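Local coordinates for oxysterol-binding protein homolog 1 (Saccharomyces cerevisiae, PDB 5H28), which transfers sterols and other lipids between membranes through the cytosol, its ankyrin repeats directing it to the nucleus-vacuole junction by binding NVJ1, at residues L4-L9 with L45-Q50; N20-L25 with T70-I75; K27-Q30 with N36-Q39. All coordinates share one frame; numbering follows the deposited sequence.

Interaction 1: L4-L9 with L45-Q50; sequences LLKLKL and LHYAVQ
At the N-terminal end of the ankyrin domain, helix 2-15 meets helix 44-51 through Tyr47, which reaches Lys6 and Leu9 on the facing helix. The nearest CA atoms, those of Leu9 and Tyr47, are 8.3 Å apart, so side chains alone make the contact, and only 146 Å² is buried, both sides summed. With CG anti to its carbonyl carbon (chi1 -64°), Tyr47 projects toward helix 2-15. Its outer end is met by the methylenes of Lys6: CE lies 3.4 Å from Tyr47 OH, and CD of Lys6 lies 3.5 Å from the same oxygen. Lys6 CE also lies 3.7 Å from Tyr47 CZ, approaching the ring obliquely. The lysine chain is extended through CE and bends at its last torsion; it crosses the tyrosine at about a right angle, and aliphatic carbons rather than the ammonium group make the closest approach. Helix 44-51 falls within the stretch predicted as the first ankyrin repeat, so the tyrosine ties this predicted repeat to helix 2-15. Deeper in, Leu9 CD2 packs 4.2 Å from Tyr47 CD2, again oblique to the ring. Leu9 also touches Val40 of helix 35-42, while elsewhere along helix 44-51 Val49 and Gln50 pack on helix 89-95.

Interaction 2: N20-L25 with T70-I75; sequences NLQDLL and TTFLNI
Phe72 meets helix 18-28 with the outer end of its ring, which fits between Gln22 and Leu25, residues three positions apart and so on the same side of the helix. Leu25 CB lies at the ring edge, in the ring plane, 3.8 Å from Phe72 CZ. The backbone oxygen of Gln22 comes closer to that carbon, 3.5 Å from CZ, but from an oblique direction. On the other flank Gln22 CG packs 3.7 Å from Phe72 CE2; the glutamine carries CG anti to its backbone N (chi1 -172°) and then runs on extended, its amide plane turned 62° from the ring. Gln22 thus touches the ring with its backbone carbonyl oxygen and its CG methylene, not with its amide; no hydrogen bond crosses between the segments. An alanine in place of Phe72 is likely to open a gap between Gln22 and Leu25 and to strip Leu25 CB of its aromatic neighbour. Leu73 adds a second point: its CD1 lies 4.1 Å from Leu25 CD2, the two leucines meeting at a slant. The closest CA pair, Leu25 and Leu73, is separated by 7.6 Å. Phe72 and Leu73 have helix-like backbone angles and Asn74 a left-handed conformation, evidence of a sharp turn that presents two consecutive side chains to the helix. Trp64 of helix 54-64 touches both Leu25 and Leu73, and Leu41 covers Leu73 from helix 35-42. The loop that carries Phe72 and Leu73 leads from helix 54-64 to helix 89-95, the kind of connection that joins successive helical pairs in an ankyrin array, and here it folds back onto a helix near the N terminus.

Interaction 3: K27-Q30 with N36-Q39; sequences KQFQ and NVQQ
Val37, near the start of helix 35-42, packs against Phe29 and Gln30, where the chain leaves helix 18-28. Along the second segment, Asn36 comes first, packing on Leu5 of helix 2-15, and Val37 follows, its backbone N hydrogen-bonded to Asp34 OD1. Val37 carries the whole interface. Its CA is 5.9 Å from that of Phe29, and its side chain sets out toward 27-30. Val37 CG1, anti to the backbone N (chi1 167°), rests 3.7 Å from Phe29 O. The same methyl of Val37 is 4.1 Å from Phe29 CB and equally far from Phe29 CD2, so it covers both the carbonyl and the root of the ring, which it approaches obliquely. The second branch, Val37 CG2, is 4.2 Å from Gln30 O. Phe29 is the first residue beyond the helix to leave helical angles, and at phi/psi -94°/66° it is the centre of an inverse gamma turn; a weak hydrogen bond of 3.1 Å from Gln30 N to Gln28 O closes this turn. The amide of Gln30 is directed back to the helix it follows, with NE2 hydrogen-bonded to Leu25 O. Farther along the second segment, Gln38 NE2 makes a weak hydrogen bond to Leu32 O in the intervening loop, and Gln39 OE1 is hydrogen-bonded to Lys2 NZ. The turn ends helix 18-28 and lies against helices 2-15 and 35-42: Phe29 touches Lys8 of the former as well as Val40 and Leu41 of the latter, while Val37 also packs on Leu5.

From the N terminus, helix 2-15 opens interaction 1, which closes only when the chain reaches helix 44-51. Before that, helix 18-28 opens interaction 2, closed later by the loop 70-75, so the two loops cross. Interaction 3 joins the end of helix 18-28 to helix 35-42 and closes a short loop nested inside both. Side chains also link the contacts directly: Leu9 packs on Leu21, Lys8 on Leu24 and Phe29, and Leu5 on Val37. Helix 18-28 serves interactions 2 and 3. Together the three contacts tie the first three helices to helix 44-51 and to the loop leading to helix 89-95, at one end of the ankyrin domain.

Interaction 1: L4-L9 with L45-Q50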
loop_
_atom_site.group_PDB
_atom_site.type_symbol
_atom_site.label_atom_id
_atom_site.label_comp_id
_atom_site.label_asym_id
_atom_site.label_seq_id
_atom_site.Cartn_x
_atom_site.Cartn_y
_atom_site.Cartn_z
ATOM N N LEU A 4 24.749 -19.030 13.817
ATOM C CA LEU A 4 25.728 -19.463 12.831
ATOM C C LEU A 4 25.299 -19.014 11.439
ATOM O O LEU A 4 26.114 -18.518 10.662
ATOM C CB LEU A 4 25.893 -20.986 12.874
ATOM C CG LEU A 4 26.913 -21.592 11.904
ATOM C CD1 LEU A 4 27.440 -22.905 12.467
ATOM C CD2 LEU A 4 26.270 -21.802 10.540
ATOM N N LEU A 5 24.019 -19.175 11.127
ATOM C CA LEU A 5 23.510 -18.773 9.820
ATOM C C LEU A 5 23.605 -17.265 9.609
ATOM O O LEU A 5 23.896 -16.805 8.505
ATOM C CB LEU A 5 22.058 -19.229 9.653
ATOM C CG LEU A 5 21.838 -20.737 9.515
ATOM C CD1 LEU A 5 20.353 -21.039 9.572
ATOM C CD2 LEU A 5 22.440 -21.235 8.209
ATOM N N LYS A 6 23.362 -16.500 10.668
ATOM C CA LYS A 6 23.427 -15.045 10.595
ATOM C C LYS A 6 24.852 -14.568 10.326
ATOM O O LYS A 6 25.075 -13.700 9.482
ATOM C CB LYS A 6 22.913 -14.431 11.899
ATOM C CG LYS A 6 23.003 -12.916 11.954
ATOM C CD LYS A 6 22.423 -12.386 13.257
ATOM C CE LYS A 6 22.622 -10.890 13.392
ATOM N NZ LYS A 6 24.064 -10.527 13.495
ATOM N N LEU A 7 25.813 -15.139 11.045
ATOM C CA LEU A 7 27.215 -14.771 10.876
ATOM C C LEU A 7 27.682 -15.133 9.467
ATOM O O LEU A 7 28.419 -14.378 8.831
ATOM C CB LEU A 7 28.074 -15.498 11.915
ATOM C CG LEU A 7 29.559 -15.131 11.971
ATOM C CD1 LEU A 7 29.709 -13.686 12.427
ATOM C CD2 LEU A 7 30.285 -16.068 12.931
ATOM N N LYS A 8 27.245 -16.296 8.995
ATOM C CA LYS A 8 27.590 -16.792 7.667
ATOM C C LYS A 8 27.056 -15.856 6.587
ATOM O O LYS A 8 27.763 -15.500 5.643
ATOM C CB LYS A 8 26.991 -18.189 7.468
ATOM C CG LYS A 8 27.233 -18.800 6.099
ATOM C CD LYS A 8 26.342 -20.019 5.867
ATOM C CE LYS A 8 26.594 -21.117 6.884
ATOM N NZ LYS A 8 27.963 -21.684 6.756
ATOM N N LEU A 9 25.797 -15.461 6.731
ATOM C CA LEU A 9 25.171 -14.580 5.759
ATOM C C LEU A 9 25.817 -13.201 5.748
ATOM O O LEU A 9 26.098 -12.647 4.680
ATOM C CB LEU A 9 23.673 -14.459 6.050
ATOM C CG LEU A 9 22.880 -13.523 5.135
ATOM C CD1 LEU A 9 23.067 -13.950 3.690
ATOM C CD2 LEU A 9 21.403 -13.554 5.517
ATOM N N LEU A 45 17.409 -9.084 3.533
ATOM C CA LEU A 45 17.398 -7.742 2.966
ATOM C C LEU A 45 17.783 -6.708 4.026
ATOM O O LEU A 45 18.454 -5.723 3.714
ATOM C CB LEU A 45 16.031 -7.416 2.356
ATOM C CG LEU A 45 15.962 -6.099 1.576
ATOM C CD1 LEU A 45 17.053 -6.065 0.512
ATOM C CD2 LEU A 45 14.585 -5.963 0.937
ATOM N N HIS A 46 17.368 -6.930 5.273
ATOM C CA HIS A 46 17.731 -6.016 6.356
ATOM C C HIS A 46 19.248 -6.011 6.494
ATOM O O HIS A 46 19.881 -4.957 6.550
ATOM C CB HIS A 46 17.148 -6.478 7.698
ATOM C CG HIS A 46 15.702 -6.149 7.890
ATOM N ND1 HIS A 46 14.689 -6.806 7.225
ATOM C CD2 HIS A 46 15.097 -5.249 8.701
ATOM C CE1 HIS A 46 13.524 -6.326 7.621
ATOM N NE2 HIS A 46 13.743 -5.379 8.517
ATOM N N TYR A 47 19.829 -7.203 6.562
ATOM C CA TYR A 47 21.269 -7.313 6.720
ATOM C C TYR A 47 22.029 -6.768 5.521
ATOM O O TYR A 47 23.100 -6.189 5.676
ATOM C CB TYR A 47 21.665 -8.770 6.990
ATOM C CG TYR A 47 21.119 -9.301 8.299
ATOM C CD1 TYR A 47 21.238 -8.562 9.474
ATOM C CD2 TYR A 47 20.479 -10.537 8.362
ATOM C CE1 TYR A 47 20.730 -9.036 10.680
ATOM C CE2 TYR A 47 19.966 -11.022 9.568
ATOM C CZ TYR A 47 20.097 -10.264 10.719
ATOM O OH TYR A 47 19.591 -10.728 11.914
ATOM N N ALA A 48 21.478 -6.943 4.325
ATOM C CA ALA A 48 22.139 -6.444 3.129
ATOM C C ALA A 48 22.156 -4.924 3.141
ATOM O O ALA A 48 23.151 -4.309 2.767
ATOM C CB ALA A 48 21.431 -6.950 1.888
ATOM N N VAL A 49 21.053 -4.315 3.567
ATOM C CA VAL A 49 20.983 -2.860 3.634
ATOM C C VAL A 49 22.040 -2.334 4.604
ATOM O O VAL A 49 22.577 -1.241 4.422
ATOM C CB VAL A 49 19.580 -2.390 4.092
ATOM C CG1 VAL A 49 19.606 -0.911 4.465
ATOM C CG2 VAL A 49 18.576 -2.630 2.983
ATOM N N GLN A 50 22.360 -3.121 5.622
ATOM C CA GLN A 50 23.345 -2.692 6.601
ATOM C C GLN A 50 24.803 -2.848 6.190
ATOM O O GLN A 50 25.642 -2.042 6.589
ATOM C CB GLN A 50 23.133 -3.432 7.925
ATOM C CG GLN A 50 21.813 -3.131 8.598
ATOM C CD GLN A 50 21.755 -3.655 10.017
ATOM O OE1 GLN A 50 21.948 -4.846 10.263
ATOM N NE2 GLN A 50 21.484 -2.761 10.961
#

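Interaction 2: N20-L25 with T70-I75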
loop_
_atom_site.group_PDB
_atom_site.type_symbol
_atom_site.label_atom_id
_atom_site.label_comp_id
_atom_site.label_asym_id
_atom_site.label_seq_id
_atom_site.Cartn_x
_atom_site.Cartn_y
_atom_site.Cartn_z
ATOM N N ASN A 20 28.582 -15.133 -5.471
ATOM C CA ASN A 20 29.037 -15.909 -4.319
ATOM C C ASN A 20 27.899 -16.125 -3.319
ATOM O O ASN A 20 27.751 -17.208 -2.753
ATOM C CB ASN A 20 30.206 -15.192 -3.640
ATOM C CG ASN A 20 30.672 -15.891 -2.379
ATOM O OD1 ASN A 20 31.162 -17.021 -2.422
ATOM N ND2 ASN A 20 30.523 -15.217 -1.245
ATOM N N LEU A 21 27.100 -15.083 -3.102
ATOM C CA LEU A 21 25.966 -15.161 -2.186
ATOM C C LEU A 21 24.960 -16.193 -2.691
ATOM O O LEU A 21 24.468 -17.025 -1.932
ATOM C CB LEU A 21 25.284 -13.793 -2.075
ATOM C CG LEU A 21 23.963 -13.764 -1.299
ATOM C CD1 LEU A 21 24.221 -14.055 0.170
ATOM C CD2 LEU A 21 23.295 -12.407 -1.463
ATOM N N GLN A 22 24.662 -16.124 -3.985
ATOM C CA GLN A 22 23.714 -17.028 -4.621
ATOM C C GLN A 22 24.131 -18.482 -4.425
ATOM O O GLN A 22 23.304 -19.337 -4.097
ATOM C CB GLN A 22 23.628 -16.689 -6.109
ATOM C CG GLN A 22 22.547 -17.417 -6.878
ATOM C CD GLN A 22 22.319 -16.800 -8.246
ATOM O OE1 GLN A 22 23.258 -16.619 -9.020
ATOM N NE2 GLN A 22 21.070 -16.468 -8.546
ATOM N N ASP A 23 25.417 -18.760 -4.614
ATOM C CA ASP A 23 25.924 -20.115 -4.449
ATOM C C ASP A 23 25.877 -20.541 -2.984
ATOM O O ASP A 23 25.553 -21.686 -2.673
ATOM C CB ASP A 23 27.356 -20.213 -4.978
ATOM C CG ASP A 23 27.413 -20.279 -6.493
ATOM O OD1 ASP A 23 26.818 -21.216 -7.068
ATOM O OD2 ASP A 23 28.053 -19.400 -7.110
ATOM N N LEU A 24 26.194 -19.615 -2.086
ATOM C CA LEU A 24 26.186 -19.891 -0.655
ATOM C C LEU A 24 24.787 -20.306 -0.198
ATOM O O LEU A 24 24.621 -21.293 0.521
ATOM C CB LEU A 24 26.653 -18.645 0.108
ATOM C CG LEU A 24 26.709 -18.655 1.639
ATOM C CD1 LEU A 24 25.307 -18.580 2.204
ATOM C CD2 LEU A 24 27.436 -19.894 2.128
ATOM N N LEU A 25 23.781 -19.550 -0.620
ATOM C CA LEU A 25 22.401 -19.851 -0.256
ATOM C C LEU A 25 21.963 -21.182 -0.857
ATOM O O LEU A 25 21.340 -22.009 -0.191
ATOM C CB LEU A 25 21.477 -18.732 -0.747
ATOM C CG LEU A 25 21.269 -17.503 0.146
ATOM C CD1 LEU A 25 22.552 -17.088 0.843
ATOM C CD2 LEU A 25 20.708 -16.377 -0.704
ATOM N N THR A 70 9.567 -17.692 -10.320
ATOM C CA THR A 70 9.963 -18.850 -9.536
ATOM C C THR A 70 11.489 -18.827 -9.464
ATOM O O THR A 70 12.158 -18.520 -10.451
ATOM C CB THR A 70 9.490 -20.157 -10.208
ATOM O OG1 THR A 70 8.068 -20.279 -10.063
ATOM C CG2 THR A 70 10.178 -21.369 -9.585
ATOM N N THR A 71 12.036 -19.139 -8.292
ATOM C CA THR A 71 13.486 -19.142 -8.100
ATOM C C THR A 71 13.921 -20.328 -7.250
ATOM O O THR A 71 13.086 -21.039 -6.699
ATOM C CB THR A 71 13.957 -17.862 -7.388
ATOM O OG1 THR A 71 13.530 -17.897 -6.021
ATOM C CG2 THR A 71 13.376 -16.629 -8.061
ATOM N N PHE A 72 15.232 -20.529 -7.131
ATOM C CA PHE A 72 15.769 -21.637 -6.344
ATOM C C PHE A 72 15.554 -21.400 -4.851
ATOM O O PHE A 72 15.399 -22.348 -4.074
ATOM C CB PHE A 72 17.271 -21.814 -6.621
ATOM C CG PHE A 72 18.165 -20.998 -5.716
ATOM C CD1 PHE A 72 18.397 -21.396 -4.397
ATOM C CD2 PHE A 72 18.757 -19.827 -6.171
ATOM C CE1 PHE A 72 19.199 -20.641 -3.550
ATOM C CE2 PHE A 72 19.564 -19.063 -5.326
ATOM C CZ PHE A 72 19.784 -19.470 -4.018
ATOM N N LEU A 73 15.561 -20.129 -4.460
ATOM C CA LEU A 73 15.389 -19.746 -3.062
ATOM C C LEU A 73 14.065 -20.267 -2.517
ATOM O O LEU A 73 13.956 -20.599 -1.337
ATOM C CB LEU A 73 15.439 -18.221 -2.918
ATOM C CG LEU A 73 15.608 -17.705 -1.485
ATOM C CD1 LEU A 73 17.013 -18.041 -1.003
ATOM C CD2 LEU A 73 15.372 -16.204 -1.425
ATOM N N ASN A 74 13.064 -20.333 -3.390
ATOM C CA ASN A 74 11.736 -20.812 -3.027
ATOM C C ASN A 74 11.108 -20.065 -1.861
ATOM O O ASN A 74 10.424 -20.648 -1.016
ATOM C CB ASN A 74 11.775 -22.311 -2.735
ATOM C CG ASN A 74 11.995 -23.128 -3.987
ATOM O OD1 ASN A 74 11.385 -22.861 -5.023
ATOM N ND2 ASN A 74 12.859 -24.130 -3.902
ATOM N N ILE A 75 11.351 -18.763 -1.832
ATOM C CA ILE A 75 10.803 -17.881 -0.815
ATOM C C ILE A 75 10.704 -16.519 -1.467
ATOM O O ILE A 75 11.663 -16.055 -2.081
ATOM C CB ILE A 75 11.736 -17.712 0.403
ATOM C CG1 ILE A 75 12.022 -19.059 1.061
ATOM C CG2 ILE A 75 11.092 -16.765 1.409
ATOM C CD1 ILE A 75 12.984 -18.960 2.232
#

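Interaction 3: K27-Q30 with N36-Q39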
loop_
_atom_site.group_PDB
_atom_site.type_symbol
_atom_site.label_atom_id
_atom_site.label_comp_id
_atom_site.label_asym_id
_atom_site.label_seq_id
_atom_site.Cartn_x
_atom_site.Cartn_y
_atom_site.Cartn_z
ATOM N N LYS A 27 23.704 -23.792 -1.644
ATOM C CA LYS A 27 24.332 -24.971 -1.047
ATOM C C LYS A 27 24.318 -25.071 0.477
ATOM O O LYS A 27 24.288 -26.174 1.026
ATOM C CB LYS A 27 25.784 -25.089 -1.530
ATOM C CG LYS A 27 25.926 -25.225 -3.033
ATOM C CD LYS A 27 26.597 -24.010 -3.640
ATOM C CE LYS A 27 26.431 -23.997 -5.144
ATOM N NZ LYS A 27 24.991 -23.982 -5.507
ATOM N N GLN A 28 24.335 -23.936 1.169
ATOM C CA GLN A 28 24.366 -23.972 2.626
ATOM C C GLN A 28 23.077 -23.603 3.347
ATOM O O GLN A 28 22.873 -24.004 4.494
ATOM C CB GLN A 28 25.528 -23.115 3.127
ATOM C CG GLN A 28 26.884 -23.728 2.798
ATOM C CD GLN A 28 28.044 -22.852 3.211
ATOM O OE1 GLN A 28 28.040 -22.269 4.292
ATOM N NE2 GLN A 28 29.055 -22.763 2.352
ATOM N N PHE A 29 22.202 -22.846 2.696
ATOM C CA PHE A 29 20.935 -22.492 3.327
ATOM C C PHE A 29 19.863 -23.490 2.913
ATOM O O PHE A 29 18.905 -23.155 2.220
ATOM C CB PHE A 29 20.527 -21.063 2.960
ATOM C CG PHE A 29 21.163 -20.021 3.833
ATOM C CD1 PHE A 29 22.540 -19.831 3.823
ATOM C CD2 PHE A 29 20.389 -19.262 4.702
ATOM C CE1 PHE A 29 23.139 -18.901 4.670
ATOM C CE2 PHE A 29 20.978 -18.331 5.551
ATOM C CZ PHE A 29 22.354 -18.151 5.535
ATOM N N GLN A 30 20.058 -24.727 3.353
ATOM C CA GLN A 30 19.155 -25.829 3.061
ATOM C C GLN A 30 19.026 -26.650 4.346
ATOM O O GLN A 30 19.929 -26.644 5.180
ATOM C CB GLN A 30 19.735 -26.711 1.953
ATOM C CG GLN A 30 20.143 -25.957 0.692
ATOM C CD GLN A 30 18.969 -25.307 -0.008
ATOM O OE1 GLN A 30 17.957 -25.955 -0.274
ATOM N NE2 GLN A 30 19.099 -24.020 -0.317
ATOM N N ASN A 36 15.267 -22.080 11.263
ATOM C CA ASN A 36 16.355 -21.118 11.375
ATOM C C ASN A 36 16.748 -20.579 10.012
ATOM O O ASN A 36 16.996 -19.382 9.859
ATOM C CB ASN A 36 17.567 -21.758 12.050
ATOM C CG ASN A 36 17.264 -22.219 13.458
ATOM O OD1 ASN A 36 16.665 -21.486 14.245
ATOM N ND2 ASN A 36 17.682 -23.434 13.787
ATOM N N VAL A 37 16.809 -21.466 9.025
ATOM C CA VAL A 37 17.153 -21.071 7.667
ATOM C C VAL A 37 16.141 -20.049 7.167
ATOM O O VAL A 37 16.510 -19.006 6.634
ATOM C CB VAL A 37 17.167 -22.298 6.724
ATOM C CG1 VAL A 37 17.215 -21.854 5.268
ATOM C CG2 VAL A 37 18.377 -23.172 7.046
ATOM N N GLN A 38 14.861 -20.351 7.355
ATOM C CA GLN A 38 13.794 -19.455 6.929
ATOM C C GLN A 38 13.852 -18.109 7.644
ATOM O O GLN A 38 13.752 -17.060 7.017
ATOM C CB GLN A 38 12.430 -20.098 7.189
ATOM C CG GLN A 38 12.089 -21.256 6.270
ATOM C CD GLN A 38 11.855 -20.811 4.844
ATOM O OE1 GLN A 38 11.057 -19.909 4.590
ATOM N NE2 GLN A 38 12.546 -21.442 3.903
ATOM N N GLN A 39 14.020 -18.142 8.960
ATOM C CA GLN A 39 14.061 -16.916 9.739
ATOM C C GLN A 39 15.194 -15.977 9.349
ATOM O O GLN A 39 15.003 -14.761 9.301
ATOM C CB GLN A 39 14.126 -17.253 11.226
ATOM C CG GLN A 39 12.821 -17.844 11.739
ATOM C CD GLN A 39 12.921 -18.367 13.152
ATOM O OE1 GLN A 39 13.351 -17.660 14.059
ATOM N NE2 GLN A 39 12.506 -19.612 13.351
#